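Local structure of putative membrane anchored protein (Corynebacterium diphtheriae, 3LSO) at residues G194-K206 against A275-L288. The protein is of unknown function, but is probably a cell-surface protein held to the membrane, with beta-sandwich domains strung along an elongated chain. Residues are numbered along the deposited sequence; the frame is centred on the assembly and turned at random.
Sequences GLTITAPESASIK and APDGETIIPVVTEL
Ile-197 points CG1 away from its own carbonyl carbon (chi1 -65°), which sends CD1 over to Gly-278 O, 3.4 Å away, while CG2 meets Thr-280 CG2 at 3.7 Å, the two side chains crossing obliquely. From the other segment Ile-282 uses the same first torsion and an extended second one to bring CD1 within 3.6 Å of Ala-199 CB. These side-chain contacts illustrate the split first strand of an immunoglobulin-like sandwich: 196-198 pairs with strand 208-214 in one sheet, then the chain bends at Pro-200 and Glu-201, and 203-204 joins the edge of the other, parallel to the domain's last strand, 278-285.

Before the switch the two segments face each other mainly through side chains, with no backbone hydrogen bond between them. Strands 196-198 and 278-285 run at 35° to one another, and just before the first of them Leu-195 O receives a CA-H...O contact from Gly-278 CA, where the bare glycine lets the backbones approach. Ile-197 and Ile-282 also reach Ala-264 and Ile-262, respectively, on strand 258-267.

After the switch the backbones take over. Ala-203 N donates to Pro-283 O at 3.2 Å, and Val-285 N returns a nearly straight bond to Ala-203 O at 2.9 Å (167° at the hydrogen), so both polar backbone atoms of Ala-203 are engaged. Pro-283 has no N-H to offer Glu-201 O and turns its ring CD to that oxygen instead. Ala-203 and Val-284 point into the sandwich, near Val-209 and Phe-254. Ser-204 and Val-285 lie on the opposite face, where Val-285 packs against Ile-426 and Met-428 of strand 425-435. Pairing fades at Ile-205, whose N-H makes only a weak bond to Val-285 O, but its CG2 still rests on Val-284 CG1, 3.9 Å away.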
loop_
_atom_site.group_PDB
_atom_site.type_symbol
_atom_site.label_atom_id
_atom_site.label_comp_id
_atom_site.label_asym_id
_atom_site.label_seq_id
_atom_site.Cartn_x
_atom_site.Cartn_y
_atom_site.Cartn_z
ATOM N N GLY B 194 -3.452 -9.433 -1.350
ATOM C CA GLY B 194 -2.990 -10.245 -0.222
ATOM C C GLY B 194 -3.675 -9.798 1.057
ATOM O O GLY B 194 -4.739 -9.172 1.005
ATOM N N LEU B 195 -3.078 -10.112 2.203
ATOM C CA LEU B 195 -3.655 -9.720 3.468
ATOM C C LEU B 195 -3.207 -8.335 3.828
ATOM O O LEU B 195 -2.048 -7.988 3.628
ATOM C CB LEU B 195 -3.211 -10.654 4.576
ATOM C CG LEU B 195 -3.870 -12.027 4.671
ATOM C CD1 LEU B 195 -3.476 -12.868 3.473
ATOM C CD2 LEU B 195 -3.456 -12.723 5.959
ATOM N N THR B 196 -4.131 -7.551 4.369
ATOM C CA THR B 196 -3.825 -6.222 4.887
ATOM C C THR B 196 -4.118 -6.230 6.385
ATOM O O THR B 196 -5.020 -6.931 6.856
ATOM C CB THR B 196 -4.647 -5.132 4.178
ATOM O OG1 THR B 196 -6.018 -5.222 4.584
ATOM C CG2 THR B 196 -4.559 -5.280 2.644
ATOM N N ILE B 197 -3.345 -5.457 7.134
ATOM C CA ILE B 197 -3.390 -5.521 8.588
ATOM C C ILE B 197 -3.907 -4.220 9.182
ATOM O O ILE B 197 -3.608 -3.134 8.686
ATOM C CB ILE B 197 -2.007 -5.831 9.162
ATOM C CG1 ILE B 197 -1.566 -7.229 8.739
ATOM C CG2 ILE B 197 -2.013 -5.722 10.673
ATOM C CD1 ILE B 197 -0.411 -7.772 9.539
ATOM N N THR B 198 -4.691 -4.332 10.243
ATOM C CA THR B 198 -5.179 -3.149 10.930
ATOM C C THR B 198 -4.676 -3.166 12.351
ATOM O O THR B 198 -4.937 -4.100 13.118
ATOM C CB THR B 198 -6.713 -3.035 10.874
ATOM O OG1 THR B 198 -7.105 -2.935 9.502
ATOM C CG2 THR B 198 -7.199 -1.791 11.632
ATOM N N ALA B 199 -3.937 -2.123 12.687
ATOM C CA ALA B 199 -3.301 -2.019 13.984
ATOM C C ALA B 199 -3.283 -0.560 14.371
ATOM O O ALA B 199 -3.250 0.297 13.499
ATOM C CB ALA B 199 -1.902 -2.551 13.893
ATOM N N PRO B 200 -3.316 -0.262 15.678
ATOM C CA PRO B 200 -3.302 1.143 16.056
ATOM C C PRO B 200 -2.038 1.798 15.536
ATOM O O PRO B 200 -1.086 1.101 15.172
ATOM C CB PRO B 200 -3.283 1.092 17.588
ATOM C CG PRO B 200 -3.850 -0.225 17.930
ATOM C CD PRO B 200 -3.348 -1.138 16.859
ATOM N N GLU B 201 -2.036 3.124 15.496
ATOM C CA GLU B 201 -0.874 3.889 15.044
ATOM C C GLU B 201 0.325 3.722 16.026
ATOM O O GLU B 201 1.490 3.750 15.616
ATOM C CB GLU B 201 -1.287 5.358 14.843
ATOM C CG GLU B 201 -0.553 6.100 13.723
ATOM C CD GLU B 201 0.104 7.423 14.216
ATOM O OE1 GLU B 201 -0.429 8.514 13.891
ATOM O OE2 GLU B 201 1.143 7.367 14.946
ATOM N N SER B 202 0.006 3.525 17.310
ATOM C CA SER B 202 0.964 3.303 18.412
ATOM C C SER B 202 0.250 2.598 19.552
ATOM O O SER B 202 -0.977 2.638 19.641
ATOM C CB SER B 202 1.478 4.619 18.981
ATOM O OG SER B 202 1.756 5.538 17.949
ATOM N N ALA B 203 1.018 1.981 20.448
ATOM C CA ALA B 203 0.432 1.383 21.650
ATOM C C ALA B 203 1.377 1.443 22.848
ATOM O O ALA B 203 2.565 1.768 22.707
ATOM C CB ALA B 203 -0.008 -0.040 21.379
ATOM N N SER B 204 0.840 1.144 24.026
ATOM C CA SER B 204 1.633 1.094 25.236
ATOM C C SER B 204 1.708 -0.338 25.718
ATOM O O SER B 204 0.840 -1.155 25.401
ATOM C CB SER B 204 0.993 1.952 26.323
ATOM O OG SER B 204 0.880 3.297 25.914
ATOM N N ILE B 205 2.733 -0.643 26.502
ATOM C CA ILE B 205 2.853 -1.954 27.110
ATOM C C ILE B 205 1.746 -2.191 28.129
ATOM O O ILE B 205 1.076 -1.263 28.575
ATOM C CB ILE B 205 4.229 -2.144 27.737
ATOM C CG1 ILE B 205 4.402 -1.242 28.955
ATOM C CG2 ILE B 205 5.315 -1.837 26.713
ATOM C CD1 ILE B 205 5.803 -1.253 29.501
ATOM N N LYS B 206 1.546 -3.456 28.463
ATOM C CA LYS B 206 0.547 -3.897 29.442
ATOM C C LYS B 206 -0.897 -3.449 29.177
ATOM O O LYS B 206 -1.739 -3.500 30.065
ATOM C CB LYS B 206 0.993 -3.595 30.874
ATOM C CG LYS B 206 2.132 -4.491 31.358
ATOM C CD LYS B 206 2.430 -4.244 32.837
ATOM C CE LYS B 206 3.757 -4.865 33.276
ATOM N NZ LYS B 206 3.996 -4.623 34.733
ATOM N N ALA B 275 -1.268 -17.274 -0.312
ATOM C CA ALA B 275 -1.123 -15.828 -0.429
ATOM C C ALA B 275 0.176 -15.284 0.195
ATOM O O ALA B 275 0.782 -15.909 1.069
ATOM C CB ALA B 275 -2.344 -15.128 0.151
ATOM N N PRO B 276 0.634 -14.123 -0.285
ATOM C CA PRO B 276 1.749 -13.534 0.407
ATOM C C PRO B 276 1.296 -13.093 1.791
ATOM O O PRO B 276 0.108 -12.805 1.984
ATOM C CB PRO B 276 2.072 -12.318 -0.456
ATOM C CG PRO B 276 1.579 -12.688 -1.795
ATOM C CD PRO B 276 0.312 -13.381 -1.514
ATOM N N ASP B 277 2.237 -13.070 2.736
ATOM C CA ASP B 277 1.989 -12.568 4.082
ATOM C C ASP B 277 1.834 -11.049 4.061
ATOM O O ASP B 277 2.472 -10.358 3.268
ATOM C CB ASP B 277 3.162 -12.912 5.013
ATOM C CG ASP B 277 3.397 -14.432 5.185
ATOM O OD1 ASP B 277 2.417 -15.220 5.300
ATOM O OD2 ASP B 277 4.590 -14.826 5.235
ATOM N N GLY B 278 0.988 -10.533 4.944
ATOM C CA GLY B 278 0.933 -9.092 5.190
ATOM C C GLY B 278 1.738 -8.702 6.419
ATOM O O GLY B 278 1.674 -9.397 7.420
ATOM N N GLU B 279 2.504 -7.610 6.338
ATOM C CA GLU B 279 3.253 -7.108 7.492
ATOM C C GLU B 279 2.960 -5.668 7.766
ATOM O O GLU B 279 2.753 -4.893 6.845
ATOM C CB GLU B 279 4.776 -7.283 7.327
ATOM C CG GLU B 279 5.307 -8.502 8.056
ATOM C CD GLU B 279 6.828 -8.636 8.115
ATOM O OE1 GLU B 279 7.603 -7.659 7.910
ATOM O OE2 GLU B 279 7.252 -9.773 8.398
ATOM N N THR B 280 2.963 -5.305 9.040
ATOM C CA THR B 280 3.011 -3.890 9.431
ATOM C C THR B 280 3.931 -3.699 10.667
ATOM O O THR B 280 4.360 -4.684 11.291
ATOM C CB THR B 280 1.572 -3.301 9.612
ATOM O OG1 THR B 280 1.588 -1.884 9.417
ATOM C CG2 THR B 280 1.016 -3.598 10.979
ATOM N N ILE B 281 4.246 -2.456 11.015
ATOM C CA ILE B 281 5.091 -2.203 12.156
ATOM C C ILE B 281 4.369 -1.312 13.125
ATOM O O ILE B 281 3.886 -0.263 12.719
ATOM C CB ILE B 281 6.394 -1.527 11.721
ATOM C CG1 ILE B 281 7.234 -2.512 10.912
ATOM C CG2 ILE B 281 7.174 -1.023 12.945
ATOM C CD1 ILE B 281 8.585 -1.992 10.496
ATOM N N ILE B 282 4.298 -1.704 14.395
ATOM C CA ILE B 282 3.691 -0.867 15.424
ATOM C C ILE B 282 4.728 -0.385 16.409
ATOM O O ILE B 282 5.388 -1.193 17.051
ATOM C CB ILE B 282 2.719 -1.622 16.292
ATOM C CG1 ILE B 282 1.581 -2.210 15.479
ATOM C CG2 ILE B 282 2.110 -0.675 17.342
ATOM C CD1 ILE B 282 0.703 -3.159 16.332
ATOM N N PRO B 283 4.844 0.934 16.575
ATOM C CA PRO B 283 5.739 1.402 17.587
ATOM C C PRO B 283 5.067 1.248 18.927
ATOM O O PRO B 283 3.975 1.777 19.129
ATOM C CB PRO B 283 5.882 2.891 17.263
ATOM C CG PRO B 283 5.153 3.101 15.994
ATOM C CD PRO B 283 4.149 2.049 15.927
ATOM N N VAL B 284 5.706 0.535 19.842
ATOM C CA VAL B 284 5.163 0.404 21.170
ATOM C C VAL B 284 6.022 1.170 22.161
ATOM O O VAL B 284 7.227 0.999 22.211
ATOM C CB VAL B 284 5.012 -1.051 21.531
ATOM C CG1 VAL B 284 4.659 -1.213 22.966
ATOM C CG2 VAL B 284 3.928 -1.636 20.696
ATOM N N VAL B 285 5.394 2.038 22.934
ATOM C CA VAL B 285 6.104 2.921 23.846
ATOM C C VAL B 285 5.752 2.534 25.291
ATOM O O VAL B 285 4.721 1.886 25.519
ATOM C CB VAL B 285 5.698 4.390 23.570
ATOM C CG1 VAL B 285 6.281 4.876 22.257
ATOM C CG2 VAL B 285 4.184 4.524 23.533
ATOM N N THR B 286 6.580 2.938 26.260
ATOM C CA THR B 286 6.325 2.630 27.683
ATOM C C THR B 286 5.016 3.238 28.222
ATOM O O THR B 286 4.049 2.524 28.505
ATOM C CB THR B 286 7.502 3.081 28.555
ATOM O OG1 THR B 286 8.697 2.472 28.053
ATOM C CG2 THR B 286 7.287 2.681 30.024
ATOM N N GLU B 287 5.004 4.560 28.364
ATOM C CA GLU B 287 3.806 5.312 28.729
ATOM C C GLU B 287 3.694 6.439 27.693
ATOM O O GLU B 287 4.711 6.967 27.195
ATOM C CB GLU B 287 3.966 5.881 30.164
ATOM C CG GLU B 287 2.691 6.355 30.923
ATOM C CD GLU B 287 3.017 7.215 32.185
ATOM O OE1 GLU B 287 4.158 7.140 32.731
ATOM O OE2 GLU B 287 2.118 7.983 32.624
ATOM N N LEU B 288 2.460 6.780 27.348
ATOM C CA LEU B 288 2.210 7.970 26.574
ATOM C C LEU B 288 1.339 8.930 27.378
ATOM O O LEU B 288 0.149 8.669 27.607
ATOM C CB LEU B 288 1.539 7.616 25.250
ATOM C CG LEU B 288 1.251 8.816 24.326
ATOM C CD1 LEU B 288 2.508 9.417 23.660
ATOM C CD2 LEU B 288 0.216 8.435 23.265
#